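Local coordinates for protein beta-lactamase (Sphaerobacter thermophilus, PDB 4EWF) that probably hydrolyses the amide bond of the beta-lactam ring, turning beta-lactams into substituted beta-amino acids, at residues I9-A21 with A255-T267. Residues are numbered along the deposited sequence; the frame is centred on the assembly and turned at random. Where two conformers were deposited one is given.
Sequences IDWSGVAAAVAAA and AIGDITRAALQAT
Val14 is the knob of this antiparallel helix pair, set into a hole made by Ile259, Ala262, Ala263 and Ala266. With CG1 anti to the backbone N (chi1 178°), CG2 falls beside that N and presses on the backbone of the other helix, 3.6 Å from Ala263 N, while CG1 faces Ile259 CG2. Small residues let the axes of helices 12-21 and 255-266 approach to 8.2 Å, at 174° between their directions. Ala17 CB sits over Ile259 CG1 at 3.7 Å. One turn on, Ala21 and Ala255 meet methyl to methyl, CB to CB 3.6 Å. Ile259, with CG1 beside its backbone N, carries its outer end nearer to the partner helix, where CD1 meets Val18 CG2 as the two side chains cross obliquely.

Beside the Val14 knob, Ala262 CB rests on Gly13 O; at the far end Ala266 CB abuts Asp10 O at 3.4 Å. Ile9 CG2 lies over Ala266 O on one side and one face of the Trp11 ring on the other, 3.5 Å above that plane and offset toward its rim; Val14 CG2 lies in plane at the ring edge. Farther round the ring, Trp11 CH2 touches Thr267 CG2. A water links the residue preceding the first helix to the last turn of the other, accepting from Asp10 N and donating to Ala266 O. Asp10 OD1 accepts from Ser12 N (2.9 Å) and Ser12 OG, capping the start of helix 12-21.

The N- and C-terminal helices together pack on one face of the five-stranded antiparallel sheet, as in class A beta-lactamases. Trp11 NE1 hydrogen-bonds to Glu38 OE1 and its ring meets Phe40, whereas Ile259 and Ala263 pack on strand 27-33, and Ile256, Thr260 and Leu264 on strands 223-232 and 235-244.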
loop_
_atom_site.group_PDB
_atom_site.type_symbol
_atom_site.label_atom_id
_atom_site.label_comp_id
_atom_site.label_asym_id
_atom_site.label_seq_id
_atom_site.Cartn_x
_atom_site.Cartn_y
_atom_site.Cartn_z
ATOM N N ILE A 9 -8.377 23.772 7.928
ATOM C CA ILE A 9 -8.681 22.395 8.327
ATOM C C ILE A 9 -8.568 22.142 9.830
ATOM O O ILE A 9 -7.565 22.469 10.448
ATOM C CB ILE A 9 -7.784 21.373 7.579
ATOM C CG1 ILE A 9 -7.993 21.491 6.068
ATOM C CG2 ILE A 9 -8.089 19.961 8.043
ATOM C CD1 ILE A 9 -6.982 20.711 5.256
ATOM N N ASP A 10 -9.612 21.551 10.402
ATOM C CA ASP A 10 -9.607 21.112 11.795
ATOM C C ASP A 10 -9.219 19.629 11.828
ATOM O O ASP A 10 -10.012 18.778 11.423
ATOM C CB ASP A 10 -11.020 21.318 12.384
ATOM C CG ASP A 10 -11.121 20.964 13.873
ATOM O OD1 ASP A 10 -10.212 20.314 14.412
ATOM O OD2 ASP A 10 -12.143 21.319 14.511
ATOM N N TRP A 11 -8.011 19.316 12.313
ATOM C CA TRP A 11 -7.536 17.935 12.392
ATOM C C TRP A 11 -7.857 17.235 13.715
ATOM O O TRP A 11 -7.459 16.092 13.911
ATOM C CB TRP A 11 -6.016 17.846 12.172
ATOM C CG TRP A 11 -5.549 18.247 10.808
ATOM C CD1 TRP A 11 -4.916 19.413 10.461
ATOM C CD2 TRP A 11 -5.674 17.484 9.603
ATOM N NE1 TRP A 11 -4.637 19.412 9.116
ATOM C CE2 TRP A 11 -5.085 18.233 8.566
ATOM C CE3 TRP A 11 -6.218 16.225 9.303
ATOM C CZ2 TRP A 11 -5.028 17.777 7.244
ATOM C CZ3 TRP A 11 -6.164 15.769 7.986
ATOM C CH2 TRP A 11 -5.569 16.549 6.975
ATOM N N SER A 12 -8.554 17.911 14.621
ATOM C CA SER A 12 -8.811 17.340 15.945
ATOM C C SER A 12 -9.513 15.979 15.903
ATOM O O SER A 12 -9.266 15.131 16.758
ATOM C CB SER A 12 -9.600 18.320 16.831
ATOM O OG SER A 12 -10.915 18.497 16.344
ATOM N N GLY A 13 -10.384 15.762 14.918
ATOM C CA GLY A 13 -11.072 14.486 14.792
ATOM C C GLY A 13 -10.121 13.380 14.366
ATOM O O GLY A 13 -10.187 12.257 14.860
ATOM N N VAL A 14 -9.216 13.698 13.447
ATOM C CA VAL A 14 -8.189 12.751 13.051
ATOM C C VAL A 14 -7.272 12.418 14.247
ATOM O O VAL A 14 -6.971 11.251 14.510
ATOM C CB VAL A 14 -7.357 13.305 11.874
ATOM C CG1 VAL A 14 -6.242 12.317 11.493
ATOM C CG2 VAL A 14 -8.263 13.611 10.691
ATOM N N ALA A 15 -6.854 13.447 14.982
ATOM C CA ALA A 15 -6.038 13.228 16.177
ATOM C C ALA A 15 -6.775 12.362 17.214
ATOM O O ALA A 15 -6.175 11.473 17.810
ATOM C CB ALA A 15 -5.590 14.549 16.780
ATOM N N ALA A 16 -8.070 12.621 17.422
ATOM C CA ALA A 16 -8.869 11.799 18.339
ATOM C C ALA A 16 -8.946 10.336 17.906
ATOM O O ALA A 16 -8.898 9.437 18.749
ATOM C CB ALA A 16 -10.292 12.367 18.502
ATOM N N ALA A 17 -9.106 10.099 16.603
ATOM C CA ALA A 17 -9.155 8.737 16.078
ATOM C C ALA A 17 -7.828 8.019 16.340
ATOM O O ALA A 17 -7.789 6.832 16.691
ATOM C CB ALA A 17 -9.464 8.756 14.572
ATOM N N VAL A 18 -6.736 8.746 16.148
ATOM C CA VAL A 18 -5.410 8.198 16.398
ATOM C C VAL A 18 -5.256 7.859 17.878
ATOM O O VAL A 18 -4.823 6.763 18.228
ATOM C CB VAL A 18 -4.292 9.177 15.944
ATOM C CG1 VAL A 18 -2.903 8.732 16.453
ATOM C CG2 VAL A 18 -4.280 9.292 14.426
ATOM N N ALA A 19 -5.642 8.793 18.744
ATOM C CA ALA A 19 -5.493 8.596 20.182
ATOM C C ALA A 19 -6.282 7.374 20.645
ATOM O O ALA A 19 -5.799 6.598 21.461
ATOM C CB ALA A 19 -5.931 9.849 20.958
ATOM N N ALA A 20 -7.491 7.197 20.114
ATOM C CA ALA A 20 -8.299 6.050 20.477
ATOM C C ALA A 20 -7.647 4.749 19.998
ATOM O O ALA A 20 -7.732 3.729 20.666
ATOM C CB ALA A 20 -9.709 6.175 19.907
ATOM N N ALA A 21 -7.019 4.782 18.829
ATOM C CA ALA A 21 -6.395 3.584 18.292
ATOM C C ALA A 21 -5.212 3.166 19.176
ATOM O O ALA A 21 -4.927 1.983 19.340
ATOM C CB ALA A 21 -5.950 3.816 16.849
ATOM N N ALA A 255 -9.352 0.973 13.217
ATOM C CA ALA A 255 -8.578 2.189 13.431
ATOM C C ALA A 255 -8.286 2.903 12.117
ATOM O O ALA A 255 -8.462 4.106 12.013
ATOM C CB ALA A 255 -7.270 1.870 14.159
ATOM N N ILE A 256 -7.822 2.162 11.116
ATOM C CA ILE A 256 -7.533 2.773 9.831
ATOM C C ILE A 256 -8.803 3.353 9.204
ATOM O O ILE A 256 -8.785 4.468 8.701
ATOM C CB ILE A 256 -6.839 1.792 8.858
ATOM C CG1 ILE A 256 -5.504 1.333 9.469
ATOM C CG2 ILE A 256 -6.596 2.481 7.516
ATOM C CD1 ILE A 256 -4.790 0.197 8.724
ATOM N N GLY A 257 -9.901 2.605 9.242
ATOM C CA GLY A 257 -11.170 3.108 8.725
ATOM C C GLY A 257 -11.610 4.401 9.412
ATOM O O GLY A 257 -12.038 5.355 8.747
ATOM N N ASP A 258 -11.494 4.443 10.739
ATOM C CA ASP A 258 -11.907 5.629 11.523
ATOM C C ASP A 258 -11.016 6.846 11.263
ATOM O O ASP A 258 -11.477 7.988 11.177
ATOM C CB ASP A 258 -11.893 5.315 13.027
ATOM C CG ASP A 258 -13.052 4.413 13.456
ATOM O OD1 ASP A 258 -14.038 4.298 12.698
ATOM O OD2 ASP A 258 -12.977 3.826 14.557
ATOM N N ILE A 259 -9.720 6.605 11.191
ATOM C CA ILE A 259 -8.785 7.689 10.897
ATOM C C ILE A 259 -9.069 8.274 9.500
ATOM O O ILE A 259 -9.116 9.499 9.315
ATOM C CB ILE A 259 -7.342 7.162 10.993
ATOM C CG1 ILE A 259 -6.976 6.927 12.464
ATOM C CG2 ILE A 259 -6.364 8.130 10.327
ATOM C CD1 ILE A 259 -5.696 6.059 12.646
ATOM N N THR A 260 -9.267 7.385 8.521
ATOM C CA THR A 260 -9.575 7.775 7.146
ATOM C C THR A 260 -10.904 8.551 7.054
ATOM O O THR A 260 -11.008 9.612 6.422
ATOM C CB THR A 260 -9.602 6.511 6.213
ATOM O OG1 THR A 260 -8.320 5.880 6.212
ATOM C CG2 THR A 260 -9.983 6.884 4.784
ATOM N N ARG A 261 -11.923 8.046 7.727
ATOM C CA ARG A 261 -13.196 8.738 7.731
ATOM C C ARG A 261 -13.070 10.159 8.293
ATOM O O ARG A 261 -13.625 11.112 7.731
ATOM C CB ARG A 261 -14.222 7.952 8.536
ATOM C CG ARG A 261 -15.597 8.561 8.464
ATOM C CD ARG A 261 -16.221 8.661 9.831
ATOM N NE ARG A 261 -17.141 7.570 10.093
ATOM C CZ ARG A 261 -17.041 6.740 11.126
ATOM N NH1 ARG A 261 -17.938 5.773 11.296
ATOM N NH2 ARG A 261 -16.049 6.881 11.995
ATOM N N ALA A 262 -12.369 10.283 9.419
ATOM C CA ALA A 262 -12.198 11.570 10.062
ATOM C C ALA A 262 -11.430 12.502 9.131
ATOM O O ALA A 262 -11.673 13.692 9.110
ATOM C CB ALA A 262 -11.449 11.407 11.390
ATOM N N ALA A 263 -10.490 11.948 8.367
ATOM C CA ALA A 263 -9.710 12.757 7.429
ATOM C C ALA A 263 -10.566 13.243 6.255
ATOM O O ALA A 263 -10.438 14.392 5.808
ATOM C CB ALA A 263 -8.480 11.972 6.931
ATOM N N LEU A 264 -11.465 12.381 5.780
ATOM C CA LEU A 264 -12.377 12.755 4.703
ATOM C C LEU A 264 -13.297 13.899 5.142
ATOM O O LEU A 264 -13.534 14.850 4.387
ATOM C CB LEU A 264 -13.199 11.545 4.231
ATOM C CG LEU A 264 -12.479 10.469 3.390
ATOM C CD1 LEU A 264 -13.308 9.182 3.331
ATOM C CD2 LEU A 264 -12.172 10.955 1.967
ATOM N N GLN A 265 -13.812 13.803 6.362
ATOM C CA GLN A 265 -14.623 14.885 6.930
ATOM C C GLN A 265 -13.807 16.166 7.123
ATOM O O GLN A 265 -14.259 17.261 6.784
ATOM C CB GLN A 265 -15.245 14.444 8.261
ATOM C CG GLN A 265 -16.276 13.307 8.128
ATOM C CD GLN A 265 -16.643 12.688 9.472
ATOM O OE1 GLN A 265 -16.054 13.018 10.503
ATOM N NE2 GLN A 265 -17.610 11.782 9.463
ATOM N N ALA A 266 -12.594 16.034 7.663
ATOM C CA ALA A 266 -11.781 17.220 7.969
ATOM C C ALA A 266 -11.460 18.052 6.714
ATOM O O ALA A 266 -11.429 19.278 6.764
ATOM C CB ALA A 266 -10.482 16.822 8.703
ATOM N N THR A 267 -11.236 17.373 5.593
ATOM C CA THR A 267 -10.821 18.034 4.359
ATOM C C THR A 267 -12.005 18.419 3.479
ATOM O O THR A 267 -11.821 19.002 2.412
ATOM C CB THR A 267 -9.870 17.124 3.539
ATOM O OG1 THR A 267 -10.540 15.898 3.226
ATOM C CG2 THR A 267 -8.641 16.804 4.341
HETATM O O HOH W 1 -12.098 20.813 9.099
#